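Local coordinates for protein putative rubredoxin reductase (Rhodopseudomonas palustris, PDB 3FG2) that is an FAD-bound ferredoxin reductase of the CYP199A2 system, probably passing electrons from NADH to a ferredoxin, at residues A150-L155 and S322-D327; E156-A161 and A197-H202; R176-A179 and E185-S188. All coordinates share one frame; numbering follows the deposited sequence.

In the fold
Following the chain from the N terminus, helix 152-163 comes first, and both contact 1 and contact 2 use it. Contact 3 closes the shortest loop: after strand 167-171 the turn at 176-179 folds onto the start of helix 184-196. That loop is nested within the one closed by contact 2, where helix 152-163 meets the chain leading into strand 200-202. Both lie inside the long excursion closed by contact 1, which ends at strand 319-324 of the C-terminal antiparallel sheet. Contacts 2 and 3 lie within what looks like the second Rossmann-type unit, while contact 1 ties it to the C-terminal reductase domain. Glu156, Met178 and Met201 touch across from one contact to another.

Contact 1. Residues A150-L155 and S322-D327; sequences AGFIGL and SDQGDD. With FAD (flavin-adenine dinucleotide), chain B.
Ser322 meets Phe152 first, its CB lying 3.6 Å from CD1 of the ring, while OG comes in obliquely at 3.5 Å from Phe152 CD1. With OG anti to the backbone N (chi1 -174°), the hydroxyl is placed between two polar partners: the carboxylate of Glu156, one helical turn on from Phe152, and the amide of Gln324, whose NE2 donates to Ser322 OG at 3.2 Å. That bond is nearly straight (171°) and lies in the amide plane. Asp323 turns away from the helix, but its backbone N returns to Glu156. The helix approached here follows Gly151, its N-cap residue, in what looks like the GxGxxG turn of a second Rossmann-type unit; the partner strand belongs to the C-terminal reductase domain. Ile153, on the side of the helix facing away from this strand, sends CD1 to within 3.7 Å of FAD C8 at the dimethylbenzene end of the flavin. Gln324 then lays its amide against Leu155, with OE1 3.4 Å from Leu155 CB, and brings NE2 to the edge of the Phe152 ring. His194 takes the OE1 end in a hydrogen bond. An alanine here would strip the amide from between Leu155 and Phe152, and would probably leave His194 and the Ser322 hydroxyl each short of a partner. Gly325 begins the bend of a type II' turn with positive phi, and Asp327 completes the tight hairpin, its N bonded to Gln324 O at 3.0 Å.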
ATOM      1  N   ALA A 150      13.260  -5.055   1.669  1.00 21.29           N
ATOM      2  CA  ALA A 150      13.603  -3.708   1.230  1.00 21.75           C
ATOM      3  C   ALA A 150      12.502  -3.036   0.409  1.00 21.45           C
ATOM      4  O   ALA A 150      12.776  -2.375  -0.591  1.00 21.24           O
ATOM      5  CB  ALA A 150      14.907  -3.736   0.440  1.00 20.59           C
ATOM      6  N   GLY A 151      11.258  -3.217   0.831  1.00 22.21           N
ATOM      7  CA  GLY A 151      10.154  -2.588   0.137  1.00 22.02           C
ATOM      8  C   GLY A 151      10.041  -1.169   0.658  1.00 24.30           C
ATOM      9  O   GLY A 151      10.847  -0.760   1.501  1.00 25.87           O
ATOM     10  N   PHE A 152       9.061  -0.412   0.169  1.00 22.36           N
ATOM     11  CA  PHE A 152       8.881   0.968   0.615  1.00 22.66           C
ATOM     12  C   PHE A 152       8.822   1.090   2.134  1.00 22.83           C
ATOM     13  O   PHE A 152       9.575   1.849   2.744  1.00 23.02           O
ATOM     14  CB  PHE A 152       7.590   1.568   0.049  1.00 20.16           C
ATOM     15  CG  PHE A 152       7.589   1.730  -1.436  1.00 21.15           C
ATOM     16  CD1 PHE A 152       8.657   2.346  -2.084  1.00 19.84           C
ATOM     17  CD2 PHE A 152       6.506   1.287  -2.193  1.00 24.08           C
ATOM     18  CE1 PHE A 152       8.647   2.521  -3.459  1.00 18.63           C
ATOM     19  CE2 PHE A 152       6.489   1.458  -3.575  1.00 24.30           C
ATOM     20  CZ  PHE A 152       7.566   2.079  -4.207  1.00 21.40           C
ATOM     21  N   ILE A 153       7.911   0.339   2.740  1.00 23.05           N
ATOM     22  CA  ILE A 153       7.724   0.399   4.179  1.00 22.46           C
ATOM     23  C   ILE A 153       8.999   0.107   4.956  1.00 21.19           C
ATOM     24  O   ILE A 153       9.363   0.850   5.862  1.00 22.31           O
ATOM     25  CB  ILE A 153       6.607  -0.564   4.615  1.00 22.46           C
ATOM     26  CG1 ILE A 153       5.307  -0.173   3.909  1.00 22.15           C
ATOM     27  CG2 ILE A 153       6.429  -0.511   6.139  1.00 23.20           C
ATOM     28  CD1 ILE A 153       4.170  -1.133   4.124  1.00 21.73           C
ATOM     29  N   GLY A 154       9.683  -0.970   4.595  1.00 20.66           N
ATOM     30  CA  GLY A 154      10.908  -1.318   5.283  1.00 16.90           C
ATOM     31  C   GLY A 154      11.934  -0.200   5.302  1.00 17.78           C
ATOM     32  O   GLY A 154      12.570   0.041   6.332  1.00 16.16           O
ATOM     33  N   LEU A 155      12.105   0.487   4.174  1.00 17.73           N
ATOM     34  CA  LEU A 155      13.085   1.565   4.090  1.00 17.49           C
ATOM     35  C   LEU A 155      12.612   2.827   4.790  1.00 18.99           C
ATOM     36  O   LEU A 155      13.411   3.538   5.401  1.00 18.40           O
ATOM     37  CB  LEU A 155      13.428   1.866   2.630  1.00 18.36           C
ATOM     38  CG  LEU A 155      14.139   0.717   1.887  1.00 20.06           C
ATOM     39  CD1 LEU A 155      14.440   1.131   0.453  1.00 17.76           C
ATOM     40  CD2 LEU A 155      15.435   0.358   2.604  1.00 17.71           C
ATOM     41  N   SER A 322       6.587   7.529  -1.689  1.00 22.57           N
ATOM     42  CA  SER A 322       7.274   6.965  -0.535  1.00 24.04           C
ATOM     43  C   SER A 322       8.143   8.060   0.067  1.00 24.37           C
ATOM     44  O   SER A 322       8.766   8.834  -0.664  1.00 24.08           O
ATOM     45  CB  SER A 322       8.143   5.779  -0.976  1.00 23.10           C
ATOM     46  OG  SER A 322       8.713   5.115   0.136  1.00 21.57           O
ATOM     47  N   ASP A 323       8.175   8.129   1.395  1.00 25.30           N
ATOM     48  CA  ASP A 323       8.967   9.144   2.096  1.00 25.37           C
ATOM     49  C   ASP A 323      10.066   8.448   2.888  1.00 23.75           C
ATOM     50  O   ASP A 323       9.808   7.878   3.949  1.00 25.92           O
ATOM     51  CB  ASP A 323       8.077   9.952   3.062  1.00 27.78           C
ATOM     52  CG  ASP A 323       6.963  10.721   2.348  1.00 29.94           C
ATOM     53  OD1 ASP A 323       6.133  11.355   3.043  1.00 30.13           O
ATOM     54  OD2 ASP A 323       6.914  10.694   1.101  1.00 28.13           O
ATOM     55  N   GLN A 324      11.291   8.487   2.381  1.00 20.12           N
ATOM     56  CA  GLN A 324      12.398   7.832   3.068  1.00 17.60           C
ATOM     57  C   GLN A 324      13.418   8.851   3.538  1.00 16.29           C
ATOM     58  O   GLN A 324      14.114   9.476   2.726  1.00 16.23           O
ATOM     59  CB  GLN A 324      13.045   6.791   2.141  1.00 15.11           C
ATOM     60  CG  GLN A 324      12.107   5.624   1.782  1.00 13.27           C
ATOM     61  CD  GLN A 324      12.669   4.721   0.689  1.00 16.55           C
ATOM     62  OE1 GLN A 324      13.880   4.514   0.607  1.00 16.96           O
ATOM     63  NE2 GLN A 324      11.785   4.167  -0.146  1.00 10.62           N
ATOM     64  N   GLY A 325      13.500   9.015   4.854  1.00 14.92           N
ATOM     65  CA  GLY A 325      14.428   9.975   5.421  1.00 17.86           C
ATOM     66  C   GLY A 325      14.025  11.371   4.981  1.00 19.64           C
ATOM     67  O   GLY A 325      12.903  11.807   5.229  1.00 19.38           O
ATOM     68  N   ASP A 326      14.927  12.078   4.312  1.00 20.11           N
ATOM     69  CA  ASP A 326      14.607  13.419   3.850  1.00 22.02           C
ATOM     70  C   ASP A 326      14.228  13.451   2.376  1.00 21.19           C
ATOM     71  O   ASP A 326      13.913  14.507   1.843  1.00 21.28           O
ATOM     72  CB  ASP A 326      15.786  14.360   4.101  1.00 23.52           C
ATOM     73  CG  ASP A 326      16.094  14.512   5.572  1.00 27.00           C
ATOM     74  OD1 ASP A 326      15.133  14.558   6.370  1.00 29.64           O
ATOM     75  OD2 ASP A 326      17.286  14.596   5.935  1.00 29.06           O
ATOM     76  N   ASP A 327      14.253  12.291   1.725  1.00 21.64           N
ATOM     77  CA  ASP A 327      13.925  12.203   0.302  1.00 23.40           C
ATOM     78  C   ASP A 327      12.475  11.808   0.060  1.00 22.53           C
ATOM     79  O   ASP A 327      11.893  11.040   0.827  1.00 23.49           O
ATOM     80  CB  ASP A 327      14.828  11.181  -0.407  1.00 24.64           C
ATOM     81  CG  ASP A 327      16.279  11.622  -0.485  1.00 24.85           C
ATOM     82  OD1 ASP A 327      16.551  12.706  -1.042  1.00 24.63           O
ATOM     83  OD2 ASP A 327      17.152  10.873   0.006  1.00 27.61           O
TER
HETATM   84  PA  FAD B 449      -6.710  -1.131   4.176  1.00 26.04           P
HETATM   85  O1A FAD B 449      -5.691  -2.129   4.592  1.00 24.05           O
HETATM   86  O2A FAD B 449      -6.531   0.191   4.404  1.00 25.47           O
HETATM   87  O5B FAD B 449      -7.854  -1.513   5.130  1.00 24.90           O
HETATM   88  C5B FAD B 449      -8.445  -2.848   5.226  1.00 25.89           C
HETATM   89  C4B FAD B 449      -9.310  -2.788   6.504  1.00 25.82           C
HETATM   90  O4B FAD B 449     -10.272  -3.907   6.428  1.00 24.46           O
HETATM   91  C3B FAD B 449      -8.553  -2.983   7.831  1.00 27.30           C
HETATM   92  O3B FAD B 449      -8.841  -2.078   8.850  1.00 30.34           O
HETATM   93  C2B FAD B 449      -8.809  -4.435   8.122  1.00 27.08           C
HETATM   94  O2B FAD B 449      -8.589  -4.785   9.454  1.00 27.50           O
HETATM   95  C1B FAD B 449     -10.257  -4.542   7.748  1.00 27.42           C
HETATM   96  N9A FAD B 449     -10.786  -5.881   7.476  1.00 28.16           N
HETATM   97  C8A FAD B 449     -10.133  -6.922   6.867  1.00 28.21           C
HETATM   98  N7A FAD B 449     -10.879  -8.016   6.771  1.00 29.32           N
HETATM   99  C5A FAD B 449     -12.073  -7.683   7.340  1.00 29.92           C
HETATM  100  C6A FAD B 449     -13.317  -8.459   7.548  1.00 31.86           C
HETATM  101  N6A FAD B 449     -13.481  -9.709   7.183  1.00 33.57           N
HETATM  102  N1A FAD B 449     -14.334  -7.765   8.172  1.00 32.68           N
HETATM  103  C2A FAD B 449     -14.206  -6.455   8.570  1.00 32.09           C
HETATM  104  N3A FAD B 449     -13.107  -5.678   8.419  1.00 31.63           N
HETATM  105  C4A FAD B 449     -12.062  -6.338   7.797  1.00 29.84           C
HETATM  106  N1  FAD B 449       0.124   3.872  -0.234  1.00 20.90           N
HETATM  107  C2  FAD B 449       0.477   4.994  -0.862  1.00 21.55           C
HETATM  108  O2  FAD B 449       0.011   5.287  -1.922  1.00 21.84           O
HETATM  109  N3  FAD B 449       1.426   5.911  -0.303  1.00 21.24           N
HETATM  110  C4  FAD B 449       2.022   5.677   0.924  1.00 23.27           C
HETATM  111  O4  FAD B 449       2.820   6.482   1.369  1.00 25.16           O
HETATM  112  C4X FAD B 449       1.640   4.454   1.623  1.00 22.39           C
HETATM  113  N5  FAD B 449       2.183   4.175   2.833  1.00 22.12           N
HETATM  114  C5X FAD B 449       1.794   3.012   3.474  1.00 20.30           C
HETATM  115  C6  FAD B 449       2.364   2.743   4.750  1.00 19.35           C
HETATM  116  C7  FAD B 449       2.032   1.612   5.469  1.00 18.35           C
HETATM  117  C7M FAD B 449       2.668   1.373   6.824  1.00 18.38           C
HETATM  118  C8  FAD B 449       1.068   0.654   4.914  1.00 18.14           C
HETATM  119  C8M FAD B 449       0.655  -0.603   5.647  1.00 13.57           C
HETATM  120  C9  FAD B 449       0.500   0.908   3.648  1.00 17.70           C
HETATM  121  C9A FAD B 449       0.850   2.075   2.927  1.00 20.48           C
HETATM  122  N10 FAD B 449       0.291   2.409   1.623  1.00 21.33           N
HETATM  123  C10 FAD B 449       0.659   3.557   0.980  1.00 20.51           C
HETATM  124  C1' FAD B 449      -0.692   1.459   1.044  1.00 18.76           C
HETATM  125  C2' FAD B 449      -2.142   1.867   1.444  1.00 20.47           C
HETATM  126  O2' FAD B 449      -2.204   1.949   2.851  1.00 21.53           O
HETATM  127  C3' FAD B 449      -3.087   0.812   0.906  1.00 19.73           C
HETATM  128  O3' FAD B 449      -3.009   0.782  -0.515  1.00 19.89           O
HETATM  129  C4' FAD B 449      -4.511   1.131   1.329  1.00 21.07           C
HETATM  130  O4' FAD B 449      -4.613   1.174   2.777  1.00 19.28           O
HETATM  131  C5' FAD B 449      -5.424   0.059   0.785  1.00 21.06           C
HETATM  132  O5' FAD B 449      -6.883   0.401   1.281  1.00 21.57           O
HETATM  133  P   FAD B 449      -7.831  -0.719   1.607  1.00 24.67           P
HETATM  134  O1P FAD B 449      -9.115   0.060   2.008  1.00 26.46           O
HETATM  135  O2P FAD B 449      -7.999  -1.645   0.579  1.00 25.23           O
HETATM  136  O3P FAD B 449      -7.340  -1.483   2.758  1.00 26.60           O

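Contact 2. Residues E156-A161 and A197-H202; sequences EFAATA and AGIRMH
Ala158 and Ile199 face each other with their CA atoms 7.6 Å apart, and Ala159 stands at 7.7 Å from Ala197 by the same measure, so the helix and the incoming chain are close without sharing a hydrogen bond. One methyl group does the bridging. Ile199 CD1 reaches 3.6 Å from Ala158 O and 4.1 Å from Ala158 CB, and it also approaches the backbone at Ala159 N (4.0 Å). The isoleucine thus touches the helix by its tip, resting more on the helix backbone than on side chains. Its CG1 branch lies anti to the carbonyl carbon (chi1 -66°), and the next bond is extended (chi2 170°), which carries CD1 out to the helix surface. With only a methyl on Ala158, CD1 can probably come this close to the helix backbone. Just before the isoleucine, Gly198 takes a positive phi of 95° and ends helix 184-196 in a Schellman motif, turning the chain toward strand 200-202; Ala197 O there is bonded to Arg162 NE, a second link to helix 152-163. Beyond the contact, Ile199 also packs on Val168 and Val170 of strand 167-171 and on His194 of helix 184-196. It fills the angle between both helices and the parallel Rossmann-type sheet, whose outermost strand 200-202 pairs with strand 167-171.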
ATOM      1  N   GLU A 156      11.317   3.114   4.702  1.00 18.67           N
ATOM      2  CA  GLU A 156      10.787   4.288   5.366  1.00 18.78           C
ATOM      3  C   GLU A 156      11.044   4.102   6.860  1.00 19.59           C
ATOM      4  O   GLU A 156      11.397   5.049   7.560  1.00 18.46           O
ATOM      5  CB  GLU A 156       9.288   4.438   5.073  1.00 20.93           C
ATOM      6  CG  GLU A 156       8.980   4.612   3.585  1.00 23.25           C
ATOM      7  CD  GLU A 156       7.519   4.917   3.290  1.00 25.51           C
ATOM      8  OE1 GLU A 156       6.650   4.614   4.138  1.00 26.21           O
ATOM      9  OE2 GLU A 156       7.238   5.452   2.197  1.00 28.19           O
ATOM     10  N   PHE A 157      10.897   2.868   7.339  1.00 18.56           N
ATOM     11  CA  PHE A 157      11.138   2.567   8.746  1.00 19.12           C
ATOM     12  C   PHE A 157      12.629   2.644   9.057  1.00 20.11           C
ATOM     13  O   PHE A 157      13.045   3.310  10.005  1.00 21.93           O
ATOM     14  CB  PHE A 157      10.637   1.162   9.108  1.00 16.86           C
ATOM     15  CG  PHE A 157      11.166   0.664  10.425  1.00 17.35           C
ATOM     16  CD1 PHE A 157      10.681   1.176  11.624  1.00 16.41           C
ATOM     17  CD2 PHE A 157      12.209  -0.263  10.465  1.00 16.36           C
ATOM     18  CE1 PHE A 157      11.227   0.781  12.842  1.00 15.76           C
ATOM     19  CE2 PHE A 157      12.764  -0.665  11.674  1.00 13.46           C
ATOM     20  CZ  PHE A 157      12.274  -0.141  12.869  1.00 13.85           C
ATOM     21  N   ALA A 158      13.430   1.956   8.252  1.00 19.17           N
ATOM     22  CA  ALA A 158      14.872   1.924   8.454  1.00 19.98           C
ATOM     23  C   ALA A 158      15.511   3.295   8.653  1.00 19.69           C
ATOM     24  O   ALA A 158      16.367   3.466   9.516  1.00 20.32           O
ATOM     25  CB  ALA A 158      15.538   1.217   7.294  1.00 20.36           C
ATOM     26  N   ALA A 159      15.115   4.269   7.845  1.00 18.50           N
ATOM     27  CA  ALA A 159      15.684   5.599   7.968  1.00 18.60           C
ATOM     28  C   ALA A 159      15.343   6.195   9.332  1.00 18.99           C
ATOM     29  O   ALA A 159      16.198   6.775  10.002  1.00 18.36           O
ATOM     30  CB  ALA A 159      15.168   6.495   6.852  1.00 15.15           C
ATOM     31  N   THR A 160      14.098   6.036   9.752  1.00 18.39           N
ATOM     32  CA  THR A 160      13.685   6.575  11.030  1.00 20.67           C
ATOM     33  C   THR A 160      14.368   5.878  12.201  1.00 21.94           C
ATOM     34  O   THR A 160      14.823   6.540  13.134  1.00 22.47           O
ATOM     35  CB  THR A 160      12.163   6.509  11.174  1.00 20.94           C
ATOM     36  OG1 THR A 160      11.578   7.432  10.247  1.00 21.93           O
ATOM     37  CG2 THR A 160      11.728   6.874  12.600  1.00 20.64           C
ATOM     38  N   ALA A 161      14.445   4.551  12.161  1.00 22.23           N
ATOM     39  CA  ALA A 161      15.104   3.815  13.238  1.00 23.41           C
ATOM     40  C   ALA A 161      16.556   4.289  13.320  1.00 23.83           C
ATOM     41  O   ALA A 161      17.105   4.493  14.404  1.00 22.85           O
ATOM     42  CB  ALA A 161      15.057   2.321  12.964  1.00 22.55           C
ATOM     43  N   ALA A 197      23.681   7.004   5.520  1.00 21.54           N
ATOM     44  CA  ALA A 197      23.153   7.261   6.850  1.00 22.64           C
ATOM     45  C   ALA A 197      23.674   6.220   7.832  1.00 24.09           C
ATOM     46  O   ALA A 197      23.361   6.263   9.020  1.00 25.43           O
ATOM     47  CB  ALA A 197      21.637   7.240   6.820  1.00 20.07           C
ATOM     48  N   GLY A 198      24.461   5.272   7.336  1.00 24.94           N
ATOM     49  CA  GLY A 198      25.007   4.253   8.216  1.00 24.62           C
ATOM     50  C   GLY A 198      24.201   2.972   8.266  1.00 25.89           C
ATOM     51  O   GLY A 198      24.441   2.121   9.118  1.00 26.78           O
ATOM     52  N   ILE A 199      23.238   2.832   7.363  1.00 25.64           N
ATOM     53  CA  ILE A 199      22.419   1.629   7.317  1.00 24.72           C
ATOM     54  C   ILE A 199      23.172   0.610   6.464  1.00 27.17           C
ATOM     55  O   ILE A 199      23.601   0.921   5.353  1.00 27.69           O
ATOM     56  CB  ILE A 199      21.048   1.936   6.699  1.00 22.67           C
ATOM     57  CG1 ILE A 199      20.281   2.887   7.630  1.00 21.04           C
ATOM     58  CG2 ILE A 199      20.295   0.646   6.427  1.00 19.68           C
ATOM     59  CD1 ILE A 199      19.001   3.468   7.045  1.00 21.16           C
ATOM     60  N   ARG A 200      23.352  -0.598   6.990  1.00 27.18           N
ATOM     61  CA  ARG A 200      24.079  -1.631   6.262  1.00 29.05           C
ATOM     62  C   ARG A 200      23.107  -2.460   5.427  1.00 27.35           C
ATOM     63  O   ARG A 200      22.242  -3.148   5.976  1.00 27.12           O
ATOM     64  CB  ARG A 200      24.816  -2.563   7.236  1.00 33.27           C
ATOM     65  CG  ARG A 200      25.323  -1.914   8.527  1.00 38.63           C
ATOM     66  CD  ARG A 200      26.671  -1.264   8.356  1.00 41.29           C
ATOM     67  NE  ARG A 200      27.693  -2.246   8.010  1.00 46.34           N
ATOM     68  CZ  ARG A 200      28.975  -1.954   7.814  1.00 47.22           C
ATOM     69  NH1 ARG A 200      29.403  -0.703   7.934  1.00 47.74           N
ATOM     70  NH2 ARG A 200      29.830  -2.913   7.482  1.00 47.59           N
ATOM     71  N   MET A 201      23.255  -2.392   4.106  1.00 26.09           N
ATOM     72  CA  MET A 201      22.401  -3.140   3.190  1.00 24.91           C
ATOM     73  C   MET A 201      22.989  -4.514   2.864  1.00 23.92           C
ATOM     74  O   MET A 201      24.194  -4.645   2.648  1.00 25.23           O
ATOM     75  CB  MET A 201      22.211  -2.350   1.894  1.00 25.28           C
ATOM     76  CG  MET A 201      20.769  -1.972   1.629  1.00 29.83           C
ATOM     77  SD  MET A 201      20.079  -0.912   2.934  1.00 30.00           S
ATOM     78  CE  MET A 201      19.005   0.147   1.960  1.00 29.52           C
ATOM     79  N   HIS A 202      22.136  -5.534   2.827  1.00 21.97           N
ATOM     80  CA  HIS A 202      22.563  -6.895   2.510  1.00 20.82           C
ATOM     81  C   HIS A 202      21.674  -7.456   1.402  1.00 20.46           C
ATOM     82  O   HIS A 202      20.463  -7.615   1.587  1.00 20.39           O
ATOM     83  CB  HIS A 202      22.440  -7.775   3.748  1.00 22.29           C
ATOM     84  CG  HIS A 202      23.219  -7.269   4.920  1.00 24.37           C
ATOM     85  ND1 HIS A 202      24.559  -7.542   5.097  1.00 23.72           N
ATOM     86  CD2 HIS A 202      22.849  -6.498   5.969  1.00 23.47           C
ATOM     87  CE1 HIS A 202      24.978  -6.964   6.209  1.00 23.90           C
ATOM     88  NE2 HIS A 202      23.961  -6.324   6.757  1.00 24.60           N
TER

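Contact 3. Residues R176-A179 and E185-S188; sequences RVMA and EISS
Ser187 OG sits in the grip of two hydrogen bonds from the turn that faces it. The hydroxyl donates to Val177 O at 2.6 Å, in the carbonyl plane with a C=O...donor angle of 157°, and accepts from Arg176 NH1 at 2.8 Å. The guanidinium meets the oxygen at its edge, with the oxygen in the guanidinium plane, though the N-H is bent to 148°. Arg176 reaches this position because its CG lies between the backbone N and the carbonyl carbon (chi1 68°) and the chain then runs extended, with CG and CD passing alongside the serine. NH1 has a second acceptor in Val182 O, while Ala179 CA rests over one face of the guanidinium, toward the rim. A methyl of Val177 closes up beside the serine, CG2 standing 3.7 Å from Ser187 CA. Elsewhere the fit is looser. Met178 CE only brushes Ile186 CG2 at 4.4 Å, and beside the valine a water links the backbones: it accepts from Val177 N at 2.9 Å and gives a weak bond to Ser187 O at 3.4 Å. Residues 176-179 form a type II beta turn, in the loop that joins strand 167-171 to helix 184-196. Through Met178 N, bonded to Ala150 O, that turn lies against the probable glycine-rich loop of the second Rossmann-type unit, which in this family is expected to bind NADH.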
ATOM      1  N   ARG A 176      18.857  -5.673  -5.414  1.00 19.17           N
ATOM      2  CA  ARG A 176      18.663  -4.244  -5.148  1.00 18.85           C
ATOM      3  C   ARG A 176      17.342  -4.000  -4.415  1.00 19.73           C
ATOM      4  O   ARG A 176      16.450  -4.851  -4.415  1.00 20.02           O
ATOM      5  CB  ARG A 176      18.686  -3.441  -6.456  1.00 18.91           C
ATOM      6  CG  ARG A 176      17.505  -3.707  -7.386  1.00 18.13           C
ATOM      7  CD  ARG A 176      17.709  -3.071  -8.755  1.00 16.75           C
ATOM      8  NE  ARG A 176      16.690  -3.516  -9.700  1.00 19.59           N
ATOM      9  CZ  ARG A 176      15.462  -3.013  -9.771  1.00 19.74           C
ATOM     10  NH1 ARG A 176      15.097  -2.035  -8.955  1.00 22.52           N
ATOM     11  NH2 ARG A 176      14.594  -3.496 -10.650  1.00 19.48           N
ATOM     12  N   VAL A 177      17.222  -2.836  -3.787  1.00 17.90           N
ATOM     13  CA  VAL A 177      16.024  -2.497  -3.033  1.00 19.12           C
ATOM     14  C   VAL A 177      14.819  -2.142  -3.901  1.00 20.13           C
ATOM     15  O   VAL A 177      14.967  -1.703  -5.033  1.00 20.00           O
ATOM     16  CB  VAL A 177      16.296  -1.314  -2.070  1.00 19.91           C
ATOM     17  CG1 VAL A 177      17.408  -1.687  -1.101  1.00 17.72           C
ATOM     18  CG2 VAL A 177      16.678  -0.071  -2.854  1.00 16.93           C
ATOM     19  N   MET A 178      13.624  -2.343  -3.351  1.00 20.37           N
ATOM     20  CA  MET A 178      12.387  -2.038  -4.049  1.00 20.43           C
ATOM     21  C   MET A 178      12.310  -2.680  -5.435  1.00 20.66           C
ATOM     22  O   MET A 178      11.643  -2.160  -6.328  1.00 20.86           O
ATOM     23  CB  MET A 178      12.238  -0.518  -4.169  1.00 19.30           C
ATOM     24  CG  MET A 178      12.203   0.218  -2.824  1.00 20.23           C
ATOM     25  SD  MET A 178      12.031   2.006  -2.999  1.00 18.13           S
ATOM     26  CE  MET A 178      13.723   2.517  -3.060  1.00 19.84           C
ATOM     27  N   ALA A 179      12.980  -3.817  -5.607  1.00 21.25           N
ATOM     28  CA  ALA A 179      13.028  -4.515  -6.893  1.00 21.52           C
ATOM     29  C   ALA A 179      11.670  -4.809  -7.524  1.00 23.25           C
ATOM     30  O   ALA A 179      11.548  -4.918  -8.749  1.00 20.91           O
ATOM     31  CB  ALA A 179      13.820  -5.812  -6.745  1.00 20.38           C
ATOM     32  N   GLU A 185      17.897   2.631 -11.356  1.00 23.56           N
ATOM     33  CA  GLU A 185      18.416   3.956 -11.020  1.00 24.80           C
ATOM     34  C   GLU A 185      17.843   4.474  -9.700  1.00 22.91           C
ATOM     35  O   GLU A 185      18.511   5.213  -8.977  1.00 23.02           O
ATOM     36  CB  GLU A 185      18.130   4.963 -12.138  1.00 27.20           C
ATOM     37  CG  GLU A 185      18.564   4.519 -13.530  1.00 33.71           C
ATOM     38  CD  GLU A 185      17.672   3.402 -14.106  1.00 39.99           C
ATOM     39  OE1 GLU A 185      16.445   3.390 -13.824  1.00 38.21           O
ATOM     40  OE2 GLU A 185      18.198   2.544 -14.857  1.00 43.02           O
ATOM     41  N   ILE A 186      16.610   4.094  -9.385  1.00 19.80           N
ATOM     42  CA  ILE A 186      16.001   4.523  -8.131  1.00 18.92           C
ATOM     43  C   ILE A 186      16.586   3.724  -6.967  1.00 18.21           C
ATOM     44  O   ILE A 186      16.921   4.290  -5.921  1.00 15.92           O
ATOM     45  CB  ILE A 186      14.461   4.353  -8.157  1.00 17.83           C
ATOM     46  CG1 ILE A 186      13.864   5.211  -9.282  1.00 17.73           C
ATOM     47  CG2 ILE A 186      13.862   4.763  -6.821  1.00 16.02           C
ATOM     48  CD1 ILE A 186      14.225   6.689  -9.197  1.00 10.66           C
ATOM     49  N   SER A 187      16.725   2.412  -7.151  1.00 16.88           N
ATOM     50  CA  SER A 187      17.293   1.566  -6.105  1.00 16.98           C
ATOM     51  C   SER A 187      18.685   2.062  -5.751  1.00 18.45           C
ATOM     52  O   SER A 187      19.017   2.242  -4.581  1.00 18.68           O
ATOM     53  CB  SER A 187      17.393   0.117  -6.572  1.00 15.26           C
ATOM     54  OG  SER A 187      16.129  -0.377  -6.959  1.00 16.60           O
ATOM     55  N   SER A 188      19.497   2.281  -6.778  1.00 20.55           N
ATOM     56  CA  SER A 188      20.861   2.755  -6.592  1.00 21.84           C
ATOM     57  C   SER A 188      20.902   4.025  -5.736  1.00 21.87           C
ATOM     58  O   SER A 188      21.628   4.085  -4.743  1.00 22.90           O
ATOM     59  CB  SER A 188      21.503   3.015  -7.957  1.00 22.42           C
ATOM     60  OG  SER A 188      22.824   3.505  -7.821  1.00 26.66           O
TER
HETATM   61  O   HOH W   1      19.516  -1.101  -4.089  1.00 27.88           O